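PDB 5XH8: extracellular invertase from Aspergillus kawachii, which is a family GH32 beta-fructofuranosidase with high transfructosylation activity, which probably cleaves sucrose and passes the fructosyl unit to acceptor sugars to build fructooligosaccharides such as 1-kestose. Local coordinates for residues 9-14 with 567-572; 108-113 with 138-143; 202-207 with 245-250; 378-383 with 410-415; 442-447 with 576-581. One frame throughout, in Å; residues are numbered along the deposited sequence.

Interaction 1. Residues 9-14 with 567-572; sequences VAPPNL and SWYANS
The indole N-H of Trp568 is bound by the backbone carbonyl of Val9, NE1 to O at 2.9 Å with an angle of 164° at the hydrogen. Val9 O lies in the indole plane, at the edge of the ring, and the bond satisfies the polar atom of an otherwise apolar side chain. One face of the same ring takes Pro11: its CB stands 3.8 Å from the centroid of the five-membered ring, 15° off the normal, a CH-pi contact. With CG anti to the backbone N (chi1 177°), Trp568 reaches across to the N-terminal segment, and its far rim, CZ3, meets Leu14 CD2 at 3.6 Å. Neither segment is regular structure. Residues 9-14 form an extended, proline-rich arm, which runs over a loop joining strands 559-564 and 574-580 of the C-terminal beta-sandwich characteristic of GH32 enzymes. That loop turns at once into a type I beta turn, Tyr569 to Ser572, closed by Ser572 N to Tyr569 O at 3.0 Å. Glu485 takes the backbone N-H groups of both Trp568 and Tyr569. The Tyr569 hydroxyl touches Ala10, with OH 3.3 Å from Ala10 CA and 3.5 Å from Ala10 CB.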
# COMPACT_ATOMS: atom_id res chain seq x y z
N VAL A 9 -40.65 37.83 14.67
CA VAL A 9 -41.59 36.85 15.18
C VAL A 9 -40.83 35.68 15.77
O VAL A 9 -39.70 35.35 15.34
CB VAL A 9 -42.54 36.37 14.05
CG1 VAL A 9 -43.47 35.26 14.52
CG2 VAL A 9 -43.37 37.54 13.54
N ALA A 10 -41.42 35.07 16.80
CA ALA A 10 -40.81 33.96 17.51
C ALA A 10 -40.46 32.80 16.55
O ALA A 10 -41.16 32.59 15.54
CB ALA A 10 -41.73 33.47 18.61
N PRO A 11 -39.38 32.05 16.87
CA PRO A 11 -38.99 30.91 16.03
C PRO A 11 -39.85 29.68 16.25
O PRO A 11 -40.31 29.46 17.37
CB PRO A 11 -37.56 30.60 16.51
CG PRO A 11 -37.53 31.07 17.92
CD PRO A 11 -38.43 32.27 17.98
N PRO A 12 -40.02 28.84 15.20
CA PRO A 12 -40.57 27.52 15.40
C PRO A 12 -39.49 26.58 15.94
O PRO A 12 -38.38 27.01 16.31
CB PRO A 12 -40.96 27.09 14.00
CG PRO A 12 -39.90 27.71 13.13
CD PRO A 12 -39.63 29.05 13.79
N ASN A 13 -39.85 25.30 16.02
CA ASN A 13 -38.86 24.23 16.03
C ASN A 13 -38.24 24.32 14.64
O ASN A 13 -38.90 24.02 13.65
CB ASN A 13 -39.50 22.86 16.25
CG ASN A 13 -38.47 21.71 16.24
OD1 ASN A 13 -37.33 21.83 15.78
ND2 ASN A 13 -38.90 20.58 16.73
N LEU A 14 -36.99 24.77 14.58
CA LEU A 14 -36.35 25.02 13.26
C LEU A 14 -36.26 23.79 12.36
O LEU A 14 -36.26 23.92 11.15
CB LEU A 14 -34.97 25.66 13.42
CG LEU A 14 -34.98 26.98 14.18
CD1 LEU A 14 -33.56 27.46 14.37
CD2 LEU A 14 -35.80 28.02 13.44
N SER A 567 -28.03 33.92 17.66
CA SER A 567 -29.19 34.73 18.03
C SER A 567 -30.21 34.73 16.89
O SER A 567 -29.84 34.74 15.70
CB SER A 567 -28.79 36.16 18.43
OG SER A 567 -28.48 36.95 17.31
N TRP A 568 -31.49 34.70 17.27
CA TRP A 568 -32.61 34.67 16.33
C TRP A 568 -33.17 36.05 15.93
O TRP A 568 -33.34 36.31 14.74
CB TRP A 568 -33.75 33.83 16.93
CG TRP A 568 -34.95 33.81 16.05
CD1 TRP A 568 -36.08 34.58 16.19
CD2 TRP A 568 -35.14 33.02 14.87
NE1 TRP A 568 -36.95 34.30 15.17
CE2 TRP A 568 -36.40 33.37 14.34
CE3 TRP A 568 -34.36 32.07 14.21
CZ2 TRP A 568 -36.92 32.77 13.20
CZ3 TRP A 568 -34.87 31.48 13.05
CH2 TRP A 568 -36.14 31.83 12.56
N TYR A 569 -33.50 36.88 16.92
CA TYR A 569 -34.34 38.07 16.72
C TYR A 569 -33.56 39.19 16.02
O TYR A 569 -32.40 39.45 16.35
CB TYR A 569 -34.94 38.59 18.06
CG TYR A 569 -36.06 37.74 18.61
CD1 TYR A 569 -37.36 37.83 18.08
CD2 TYR A 569 -35.85 36.85 19.66
CE1 TYR A 569 -38.40 37.04 18.57
CE2 TYR A 569 -36.90 36.06 20.16
CZ TYR A 569 -38.17 36.17 19.61
OH TYR A 569 -39.20 35.40 20.07
N ALA A 570 -34.21 39.84 15.07
CA ALA A 570 -33.62 40.93 14.29
C ALA A 570 -33.04 42.03 15.20
O ALA A 570 -31.96 42.56 14.90
CB ALA A 570 -34.65 41.50 13.33
N ASN A 571 -33.73 42.27 16.32
CA ASN A 571 -33.38 43.29 17.33
C ASN A 571 -32.29 42.92 18.28
O ASN A 571 -31.98 43.72 19.14
CB ASN A 571 -34.56 43.53 18.29
CG ASN A 571 -35.73 44.15 17.63
OD1 ASN A 571 -35.71 44.43 16.42
ND2 ASN A 571 -36.78 44.37 18.40
N SER A 572 -31.77 41.70 18.22
CA SER A 572 -30.74 41.30 19.17
C SER A 572 -29.36 41.83 18.72
O SER A 572 -28.45 41.06 18.36
CB SER A 572 -30.78 39.79 19.38
OG SER A 572 -31.96 39.43 20.09

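Interaction 2. Residues 108-113 with 138-143; sequences NGLPTL and LAVSSD
Leu110 CG lies anti to its carbonyl carbon (chi1 -61°), while Val140 CG1 lies anti to the backbone N (chi1 172°), and the two side chains cross at about a right angle. Val140 CG1 then sits 3.3 Å from Leu110 CD1 and 3.4 Å from Leu110 CB, both closer than usual van der Waals contact. The other Val140 methyl, CG2, faces Thr112 OG1 at 3.8 Å. That hydroxyl donates to Leu110 O from above the carbonyl plane, 44° out of it, and Ile107 N also binds it. The backbones pair as neighbouring antiparallel strands of a four-stranded sheet, one blade of the GH32 beta-propeller. Leu113 and Ala139 are a hydrogen-bonded pair, with Leu113 N to Ala139 O at 2.7 Å and Ala139 N to Leu113 O at 2.9 Å. One step further along, Ser141 N binds Pro111 O at 3.1 Å in a nearly linear bond. Side chains of Pro111 and Leu113 continue onto Val102 of strand 96-103. Proline has no N-H to give, so Pro111 joins this pairing through its carbonyl, while the polar hydroxyl of Thr112 is occupied locally and its methyl can pack on Leu138.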
# COMPACT_ATOMS: atom_id res chain seq x y z
N ASN A 108 7.65 18.70 -11.82
CA ASN A 108 7.51 19.56 -12.99
C ASN A 108 7.26 21.03 -12.69
O ASN A 108 6.65 21.72 -13.47
CB ASN A 108 6.45 19.03 -13.93
CG ASN A 108 6.88 17.76 -14.64
OD1 ASN A 108 7.93 17.20 -14.32
ND2 ASN A 108 6.05 17.29 -15.58
N GLY A 109 7.74 21.52 -11.55
CA GLY A 109 7.47 22.89 -11.14
C GLY A 109 6.00 23.18 -10.81
O GLY A 109 5.59 24.36 -10.79
N LEU A 110 5.24 22.12 -10.54
CA LEU A 110 3.81 22.23 -10.26
C LEU A 110 3.51 22.06 -8.78
O LEU A 110 4.27 21.39 -8.07
CB LEU A 110 3.05 21.17 -11.04
CG LEU A 110 3.20 21.29 -12.57
CD1 LEU A 110 2.61 20.05 -13.20
CD2 LEU A 110 2.53 22.53 -13.10
N PRO A 111 2.40 22.67 -8.29
CA PRO A 111 1.97 22.43 -6.92
C PRO A 111 1.74 20.93 -6.73
O PRO A 111 1.04 20.29 -7.55
CB PRO A 111 0.66 23.22 -6.81
CG PRO A 111 0.70 24.22 -7.93
CD PRO A 111 1.48 23.56 -9.02
N THR A 112 2.39 20.37 -5.73
CA THR A 112 2.44 18.93 -5.55
C THR A 112 1.83 18.62 -4.18
O THR A 112 2.36 19.01 -3.16
CB THR A 112 3.88 18.41 -5.69
OG1 THR A 112 4.33 18.63 -7.05
CG2 THR A 112 3.95 16.92 -5.39
N LEU A 113 0.69 17.94 -4.19
CA LEU A 113 -0.05 17.60 -2.96
C LEU A 113 0.40 16.24 -2.44
O LEU A 113 0.33 15.25 -3.17
CB LEU A 113 -1.55 17.54 -3.26
CG LEU A 113 -2.47 17.03 -2.15
CD1 LEU A 113 -2.51 18.00 -0.99
CD2 LEU A 113 -3.87 16.81 -2.71
N LEU A 138 0.56 11.07 -3.72
CA LEU A 138 0.85 12.32 -4.43
C LEU A 138 -0.16 12.64 -5.51
O LEU A 138 -0.66 11.74 -6.20
CB LEU A 138 2.23 12.27 -5.10
CG LEU A 138 3.46 12.21 -4.19
CD1 LEU A 138 4.71 12.10 -5.07
CD2 LEU A 138 3.57 13.42 -3.27
N ALA A 139 -0.44 13.94 -5.64
CA ALA A 139 -1.17 14.50 -6.74
C ALA A 139 -0.51 15.82 -7.14
O ALA A 139 0.18 16.47 -6.34
CB ALA A 139 -2.63 14.71 -6.40
N VAL A 140 -0.73 16.19 -8.39
CA VAL A 140 -0.16 17.40 -8.96
C VAL A 140 -1.23 18.20 -9.69
O VAL A 140 -2.04 17.62 -10.38
CB VAL A 140 0.94 17.02 -9.98
CG1 VAL A 140 1.41 18.25 -10.71
CG2 VAL A 140 2.11 16.39 -9.23
N SER A 141 -1.22 19.51 -9.54
CA SER A 141 -2.11 20.37 -10.33
C SER A 141 -1.36 21.04 -11.47
O SER A 141 -0.47 21.85 -11.22
CB SER A 141 -2.79 21.44 -9.52
OG SER A 141 -3.63 22.21 -10.41
N SER A 142 -1.74 20.68 -12.69
CA SER A 142 -1.26 21.33 -13.90
C SER A 142 -2.21 22.40 -14.45
O SER A 142 -1.96 22.92 -15.55
CB SER A 142 -1.01 20.27 -14.97
OG SER A 142 -2.17 19.51 -15.24
N ASP A 143 -3.27 22.78 -13.72
CA ASP A 143 -4.24 23.70 -14.25
C ASP A 143 -4.47 24.94 -13.39
O ASP A 143 -5.54 25.54 -13.49
CB ASP A 143 -5.55 22.98 -14.54
CG ASP A 143 -6.30 22.56 -13.26
OD1 ASP A 143 -5.78 22.66 -12.11
OD2 ASP A 143 -7.45 22.11 -13.43

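Interaction 3. Residues 202-207 with 245-250; sequences KGPAQF and FNFETG
After Lys202 and Gly203, which both face Leu199 in a classic beta bulge, Pro204 near the start of strand 203-211 sets CB over one face of Phe247. The contact joins two neighbouring blades of the GH32 beta-propeller: residues 202-207 belong to the sheet 166-227, and residues 245-250 to the sheet that follows it in sequence. Pro204 CB stands 3.4 Å from the centroid of the Phe247 ring and 13° off its normal, a CH-pi contact over the face; Pro204 CG is 3.7 Å from Phe247 CE1. Phe247 reaches this site because its CG is anti to the carbonyl carbon (chi1 -70°), and Trp226, Ile270 and Thr272 also pack against it. No hydrogen bond passes between the segments; they meet by van der Waals and CH-pi contact. Next comes Ala205, whose backbone N is 3.6 Å from Phe247 CD2. The Ala205 side chain points the other way, onto strand 219-227. Last in the row is Gln206, extended beyond CG, with its amide bound by Trp225 through OE1 and by Thr268 through NE2; that same NE2 lies 3.9 Å from Gly250 CA, where the glycine has no side chain to obstruct it.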
# COMPACT_ATOMS: atom_id res chain seq x y z
N LYS A 202 1.41 3.77 24.09
CA LYS A 202 2.58 4.59 24.30
C LYS A 202 2.17 6.04 24.39
O LYS A 202 2.41 6.67 25.42
CB LYS A 202 3.61 4.36 23.20
CG LYS A 202 4.12 2.93 23.13
CD LYS A 202 5.26 2.83 22.12
CE LYS A 202 5.51 1.40 21.64
NZ LYS A 202 6.84 0.87 22.08
N GLY A 203 1.56 6.57 23.31
CA GLY A 203 0.96 7.89 23.32
C GLY A 203 1.10 8.63 22.00
O GLY A 203 1.67 8.11 21.03
N PRO A 204 0.63 9.88 21.98
CA PRO A 204 0.67 10.70 20.76
C PRO A 204 2.07 11.01 20.25
O PRO A 204 3.04 11.03 21.04
CB PRO A 204 -0.03 12.00 21.20
CG PRO A 204 0.15 12.04 22.68
CD PRO A 204 0.03 10.62 23.11
N ALA A 205 2.17 11.27 18.95
CA ALA A 205 3.45 11.55 18.32
C ALA A 205 3.33 12.22 16.96
O ALA A 205 2.31 12.10 16.27
CB ALA A 205 4.25 10.27 18.16
N GLN A 206 4.40 12.92 16.58
CA GLN A 206 4.66 13.29 15.23
C GLN A 206 5.80 12.43 14.71
O GLN A 206 6.90 12.37 15.31
CB GLN A 206 5.07 14.75 15.13
CG GLN A 206 3.97 15.73 15.52
CD GLN A 206 4.38 17.17 15.29
OE1 GLN A 206 5.51 17.47 14.90
NE2 GLN A 206 3.44 18.07 15.51
N PHE A 207 5.53 11.78 13.58
CA PHE A 207 6.51 10.99 12.87
C PHE A 207 7.15 11.88 11.82
O PHE A 207 6.43 12.46 11.00
CB PHE A 207 5.82 9.80 12.20
CG PHE A 207 5.02 8.96 13.14
CD1 PHE A 207 5.64 7.97 13.92
CD2 PHE A 207 3.67 9.15 13.29
CE1 PHE A 207 4.91 7.19 14.79
CE2 PHE A 207 2.93 8.38 14.16
CZ PHE A 207 3.56 7.40 14.92
N PHE A 245 -4.81 11.56 23.67
CA PHE A 245 -4.63 10.19 23.15
C PHE A 245 -4.10 10.07 21.73
O PHE A 245 -3.74 8.98 21.31
CB PHE A 245 -5.93 9.44 23.29
CG PHE A 245 -6.34 9.22 24.72
CD1 PHE A 245 -7.07 10.17 25.41
CD2 PHE A 245 -6.00 8.04 25.38
CE1 PHE A 245 -7.47 9.97 26.72
CE2 PHE A 245 -6.39 7.82 26.71
CZ PHE A 245 -7.13 8.78 27.37
N ASN A 246 -4.06 11.18 21.00
CA ASN A 246 -3.64 11.16 19.59
C ASN A 246 -3.42 12.59 19.13
O ASN A 246 -4.16 13.47 19.53
CB ASN A 246 -4.73 10.49 18.74
CG ASN A 246 -4.29 10.26 17.32
OD1 ASN A 246 -3.35 9.51 17.06
ND2 ASN A 246 -4.97 10.90 16.38
N PHE A 247 -2.38 12.83 18.34
CA PHE A 247 -2.16 14.13 17.70
C PHE A 247 -2.72 14.12 16.26
O PHE A 247 -2.61 13.12 15.55
CB PHE A 247 -0.67 14.48 17.59
CG PHE A 247 0.03 14.81 18.89
CD1 PHE A 247 -0.65 15.15 20.06
CD2 PHE A 247 1.42 14.80 18.92
CE1 PHE A 247 0.05 15.44 21.23
CE2 PHE A 247 2.12 15.10 20.09
CZ PHE A 247 1.43 15.43 21.24
N GLU A 248 -3.28 15.27 15.86
CA GLU A 248 -3.86 15.50 14.53
C GLU A 248 -3.32 16.83 13.98
O GLU A 248 -2.89 17.71 14.74
CB GLU A 248 -5.38 15.56 14.63
CG GLU A 248 -6.02 14.26 15.16
CD GLU A 248 -7.49 14.16 14.81
OE1 GLU A 248 -8.31 14.78 15.54
OE2 GLU A 248 -7.81 13.51 13.77
N THR A 249 -3.33 16.94 12.65
CA THR A 249 -3.03 18.19 11.91
C THR A 249 -1.80 18.96 12.39
O THR A 249 -1.81 20.20 12.50
CB THR A 249 -4.26 19.12 11.85
OG1 THR A 249 -4.56 19.62 13.16
CG2 THR A 249 -5.46 18.37 11.31
N GLY A 250 -0.74 18.21 12.68
CA GLY A 250 0.55 18.78 13.06
C GLY A 250 1.07 19.69 11.97
O GLY A 250 1.23 19.24 10.85

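Interaction 4. Residues 378-383 with 410-415; sequences VLYIPN and ELQTLG
Tyr380 and Gln412 lie side by side and point the same way from one face of a two-strand pairing, with the phenol ring and the amide plane turned 52° apart. Gln412 CG, anti to the backbone N, carries the contact: it touches Tyr380 CE1 at 3.6 Å and, on a second partner, Val378 CG1 at 3.4 Å. Beyond it, Glu410 crosses Tyr380 obliquely, its carboxylate inclined to the ring and OE2 3.7 Å from Tyr380 CB. On the other face, Leu379 and Thr413 also run alongside each other, with CD2 and CG2 4.0 Å apart, and Ile381 CB meets Leu411 CB. Leu379 CB rests on Gly415 CA at 3.6 Å, where a side chain would leave little room. These pairs follow from antiparallel register between strands 366-385 and 408-418, whose short segments run at 137° to each other, a strongly twisted pairing. Leu379 with Thr413 and Ile381 with Leu411 are the hydrogen-bonded pairs, each joined by two N-H to O bonds; the straightest, Leu411 N to Ile381 O, spans 2.9 Å at 174°. Both strands belong to a mixed sheet that also holds strands 37-47 and 341-348, and Arg558 of the C-terminal part touches its Leu379 and Ile381 face. Thr413 OG1 is satisfied by Ser396 O. Backbone polarity is therefore paid for pairwise between the strands, leaving one face chiefly aliphatic and the other mixed aromatic and polar.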
# COMPACT_ATOMS: atom_id res chain seq x y z
N VAL A 378 6.57 35.66 17.05
CA VAL A 378 7.06 35.64 18.43
C VAL A 378 6.65 36.97 19.06
O VAL A 378 6.92 38.01 18.49
CB VAL A 378 8.59 35.43 18.53
CG1 VAL A 378 9.01 35.35 20.00
CG2 VAL A 378 8.99 34.14 17.83
N LEU A 379 5.93 36.92 20.18
CA LEU A 379 5.46 38.14 20.83
C LEU A 379 6.28 38.33 22.09
O LEU A 379 6.45 37.38 22.87
CB LEU A 379 3.97 38.06 21.18
CG LEU A 379 3.43 39.21 22.06
CD1 LEU A 379 3.54 40.54 21.34
CD2 LEU A 379 1.99 38.97 22.48
N TYR A 380 6.79 39.54 22.30
CA TYR A 380 7.50 39.88 23.54
C TYR A 380 6.66 40.78 24.42
O TYR A 380 6.04 41.72 23.92
CB TYR A 380 8.86 40.51 23.26
CG TYR A 380 9.81 39.53 22.61
CD1 TYR A 380 10.53 38.62 23.38
CD2 TYR A 380 9.95 39.49 21.23
CE1 TYR A 380 11.40 37.72 22.78
CE2 TYR A 380 10.81 38.58 20.63
CZ TYR A 380 11.53 37.71 21.41
OH TYR A 380 12.35 36.82 20.80
N ILE A 381 6.63 40.47 25.71
CA ILE A 381 5.93 41.28 26.69
C ILE A 381 6.98 41.90 27.62
O ILE A 381 7.51 41.20 28.50
CB ILE A 381 4.95 40.42 27.50
CG1 ILE A 381 4.03 39.60 26.58
CG2 ILE A 381 4.13 41.31 28.42
CD1 ILE A 381 3.16 38.63 27.34
N PRO A 382 7.30 43.20 27.44
CA PRO A 382 8.34 43.81 28.29
C PRO A 382 7.81 44.37 29.61
O PRO A 382 6.60 44.50 29.81
CB PRO A 382 8.92 44.92 27.39
CG PRO A 382 7.80 45.29 26.48
CD PRO A 382 6.90 44.09 26.33
N ASN A 383 8.74 44.68 30.51
CA ASN A 383 8.45 45.43 31.74
C ASN A 383 7.44 44.74 32.66
O ASN A 383 6.67 45.39 33.36
CB ASN A 383 7.96 46.85 31.40
CG ASN A 383 8.91 47.61 30.48
OD1 ASN A 383 10.13 47.41 30.50
ND2 ASN A 383 8.36 48.50 29.69
N GLU A 410 11.51 40.42 30.73
CA GLU A 410 10.89 40.35 29.41
C GLU A 410 10.34 38.93 29.21
O GLU A 410 11.07 37.93 29.37
CB GLU A 410 11.87 40.67 28.31
CG GLU A 410 11.19 40.87 26.96
CD GLU A 410 12.14 41.30 25.87
OE1 GLU A 410 13.29 40.83 25.87
OE2 GLU A 410 11.73 42.10 25.01
N LEU A 411 9.06 38.83 28.86
CA LEU A 411 8.44 37.54 28.57
C LEU A 411 8.33 37.33 27.08
O LEU A 411 8.30 38.30 26.29
CB LEU A 411 7.05 37.45 29.20
CG LEU A 411 6.95 37.48 30.72
CD1 LEU A 411 5.50 37.23 31.13
CD2 LEU A 411 7.88 36.46 31.38
N GLN A 412 8.30 36.05 26.70
CA GLN A 412 8.14 35.63 25.31
C GLN A 412 6.97 34.65 25.23
O GLN A 412 6.79 33.80 26.10
CB GLN A 412 9.42 34.95 24.84
CG GLN A 412 9.52 34.72 23.35
CD GLN A 412 10.57 33.69 22.99
OE1 GLN A 412 10.51 32.53 23.41
NE2 GLN A 412 11.55 34.10 22.22
N THR A 413 6.18 34.78 24.16
CA THR A 413 5.04 33.89 23.92
C THR A 413 4.68 33.91 22.43
O THR A 413 5.30 34.64 21.62
CB THR A 413 3.82 34.30 24.77
OG1 THR A 413 2.84 33.27 24.76
CG2 THR A 413 3.19 35.57 24.27
N LEU A 414 3.69 33.12 22.06
CA LEU A 414 3.21 33.13 20.67
C LEU A 414 2.22 34.29 20.47
O LEU A 414 1.21 34.39 21.17
CB LEU A 414 2.55 31.80 20.28
CG LEU A 414 2.07 31.73 18.83
CD1 LEU A 414 3.25 31.67 17.87
CD2 LEU A 414 1.11 30.57 18.60
N GLY A 415 2.54 35.13 19.50
CA GLY A 415 1.66 36.20 19.07
C GLY A 415 0.63 35.66 18.09
O GLY A 415 0.99 34.98 17.11

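Interaction 5. Residues 442-447 with 576-581; sequences SGVVPF and SFFHNG
Phe447 sets its CE1 over the middle of the Phe577 ring, and this aromatic end is the compact part of the contact. The atom stands 3.4 Å above the ring plane; centroids are 4.7 Å apart and the planes meet at 41°, so the pair is oblique. Phe577 CG, anti to the carbonyl carbon (chi1 -61°), turns the ring to the face shared with Phe447, while Phe587 meets it edge-to-face, and Val590 of strand 585-594 packs on both phenylalanines. Val445 CB and Phe577 CB lie on this same face, 4.2 Å apart. The opposite face is more open: Ser442, Val444 and Pro446 are exposed, and Val444 CG1 merely approaches the edge of Phe578 at 4.1 Å. One close approach on that face is Ser576 OG, 3.2 Å from Pro446 CA. Strand 444-446 is the outermost strand of a six-stranded antiparallel sheet, one layer of the C-terminal beta-sandwich, and pairs there with strand 574-580. Val445 and Phe577 exchange two N-H to O bonds, both 3.0 Å. The next pair is uneven: Gly443 N to His579 O is short and straight (2.9 Å, 171°), whereas His579 N to Gly443 O stretches to 3.3 Å. At the exposed end, Ser442 N comes close to Gly581 CA. Apolar rings thus face the other layer of the sandwich, while the backbone bonds hold an edge strand whose outward side chains are accessible to solvent.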
# COMPACT_ATOMS: atom_id res chain seq x y z
N SER A 442 -22.94 46.54 40.59
CA SER A 442 -23.41 45.44 39.76
C SER A 442 -24.41 45.93 38.70
O SER A 442 -25.33 46.66 39.03
CB SER A 442 -24.10 44.40 40.65
OG SER A 442 -24.56 43.29 39.91
N GLY A 443 -24.22 45.52 37.44
CA GLY A 443 -25.25 45.67 36.40
C GLY A 443 -24.78 45.80 34.97
O GLY A 443 -23.58 45.76 34.70
N VAL A 444 -25.74 45.95 34.07
CA VAL A 444 -25.49 46.20 32.66
C VAL A 444 -25.89 47.63 32.29
O VAL A 444 -27.02 48.06 32.57
CB VAL A 444 -26.20 45.17 31.73
CG1 VAL A 444 -25.93 43.75 32.22
CG2 VAL A 444 -27.70 45.41 31.61
N VAL A 445 -24.97 48.35 31.66
CA VAL A 445 -25.15 49.75 31.30
C VAL A 445 -25.21 49.86 29.78
O VAL A 445 -24.17 49.78 29.13
CB VAL A 445 -23.99 50.61 31.84
CG1 VAL A 445 -24.17 52.07 31.47
CG2 VAL A 445 -23.84 50.42 33.35
N PRO A 446 -26.42 50.07 29.20
CA PRO A 446 -26.54 50.18 27.75
C PRO A 446 -25.59 51.19 27.12
O PRO A 446 -25.34 52.23 27.71
CB PRO A 446 -27.99 50.62 27.54
CG PRO A 446 -28.71 50.06 28.73
CD PRO A 446 -27.74 50.16 29.87
N PHE A 447 -25.06 50.88 25.94
CA PHE A 447 -24.31 51.85 25.16
C PHE A 447 -25.29 52.92 24.69
O PHE A 447 -26.46 52.63 24.47
CB PHE A 447 -23.64 51.21 23.92
CG PHE A 447 -22.29 50.55 24.18
CD1 PHE A 447 -21.93 50.06 25.43
CD2 PHE A 447 -21.38 50.40 23.12
CE1 PHE A 447 -20.69 49.47 25.64
CE2 PHE A 447 -20.14 49.80 23.33
CZ PHE A 447 -19.79 49.34 24.58
N SER A 576 -23.94 46.45 25.82
CA SER A 576 -23.86 47.12 27.11
C SER A 576 -22.55 46.80 27.80
O SER A 576 -22.01 45.69 27.62
CB SER A 576 -25.00 46.66 28.00
OG SER A 576 -26.22 46.98 27.39
N PHE A 577 -22.06 47.74 28.62
CA PHE A 577 -21.01 47.45 29.60
C PHE A 577 -21.59 46.46 30.59
O PHE A 577 -22.80 46.47 30.84
CB PHE A 577 -20.55 48.70 30.38
CG PHE A 577 -19.98 49.79 29.51
CD1 PHE A 577 -18.64 49.78 29.18
CD2 PHE A 577 -20.79 50.81 29.03
CE1 PHE A 577 -18.11 50.77 28.36
CE2 PHE A 577 -20.27 51.80 28.21
CZ PHE A 577 -18.93 51.78 27.87
N PHE A 578 -20.75 45.59 31.13
CA PHE A 578 -21.18 44.65 32.15
C PHE A 578 -20.10 44.59 33.22
O PHE A 578 -18.91 44.57 32.91
CB PHE A 578 -21.39 43.25 31.56
CG PHE A 578 -21.33 42.16 32.59
CD1 PHE A 578 -22.41 41.92 33.43
CD2 PHE A 578 -20.18 41.40 32.75
CE1 PHE A 578 -22.36 40.93 34.39
CE2 PHE A 578 -20.12 40.40 33.71
CZ PHE A 578 -21.22 40.16 34.53
N HIS A 579 -20.54 44.55 34.48
CA HIS A 579 -19.65 44.48 35.64
C HIS A 579 -20.46 43.93 36.81
O HIS A 579 -21.61 44.36 37.01
CB HIS A 579 -19.06 45.87 35.93
CG HIS A 579 -18.28 45.95 37.20
ND1 HIS A 579 -17.22 45.12 37.47
CD2 HIS A 579 -18.40 46.77 38.27
CE1 HIS A 579 -16.73 45.42 38.66
NE2 HIS A 579 -17.43 46.42 39.17
N ASN A 580 -19.91 42.96 37.54
CA ASN A 580 -20.70 42.25 38.58
C ASN A 580 -20.69 42.95 39.96
O ASN A 580 -21.21 42.41 40.93
CB ASN A 580 -20.27 40.79 38.72
CG ASN A 580 -18.90 40.63 39.34
OD1 ASN A 580 -18.08 41.55 39.30
ND2 ASN A 580 -18.63 39.45 39.87
N GLY A 581 -20.06 44.11 40.05
CA GLY A 581 -20.05 44.89 41.26
C GLY A 581 -18.89 44.59 42.18
O GLY A 581 -18.66 45.36 43.10

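Overall arrangement
From the N terminus, interaction 1 opens first at residues 9-14 and closes only at 567-572, tying the N-terminal arm to the C-terminal beta-sandwich. Within that long loop, interactions 2, 3 and 4 are nested in series. Interaction 2 closes a short excursion inside one propeller blade; interaction 3 joins two successive blades, its centre about 28 Å from that of interaction 2. Interaction 4, again about 28 Å from interaction 3 between centres, pairs two strands of the sheet that also holds strand 37-47, on the side touched by the C-terminal part. Interaction 5 opens inside interaction 1 but closes beyond it, so the two cross, their segments 567-572 and 576-581 adjoining in sequence; it pairs an edge strand of the sandwich with its neighbour.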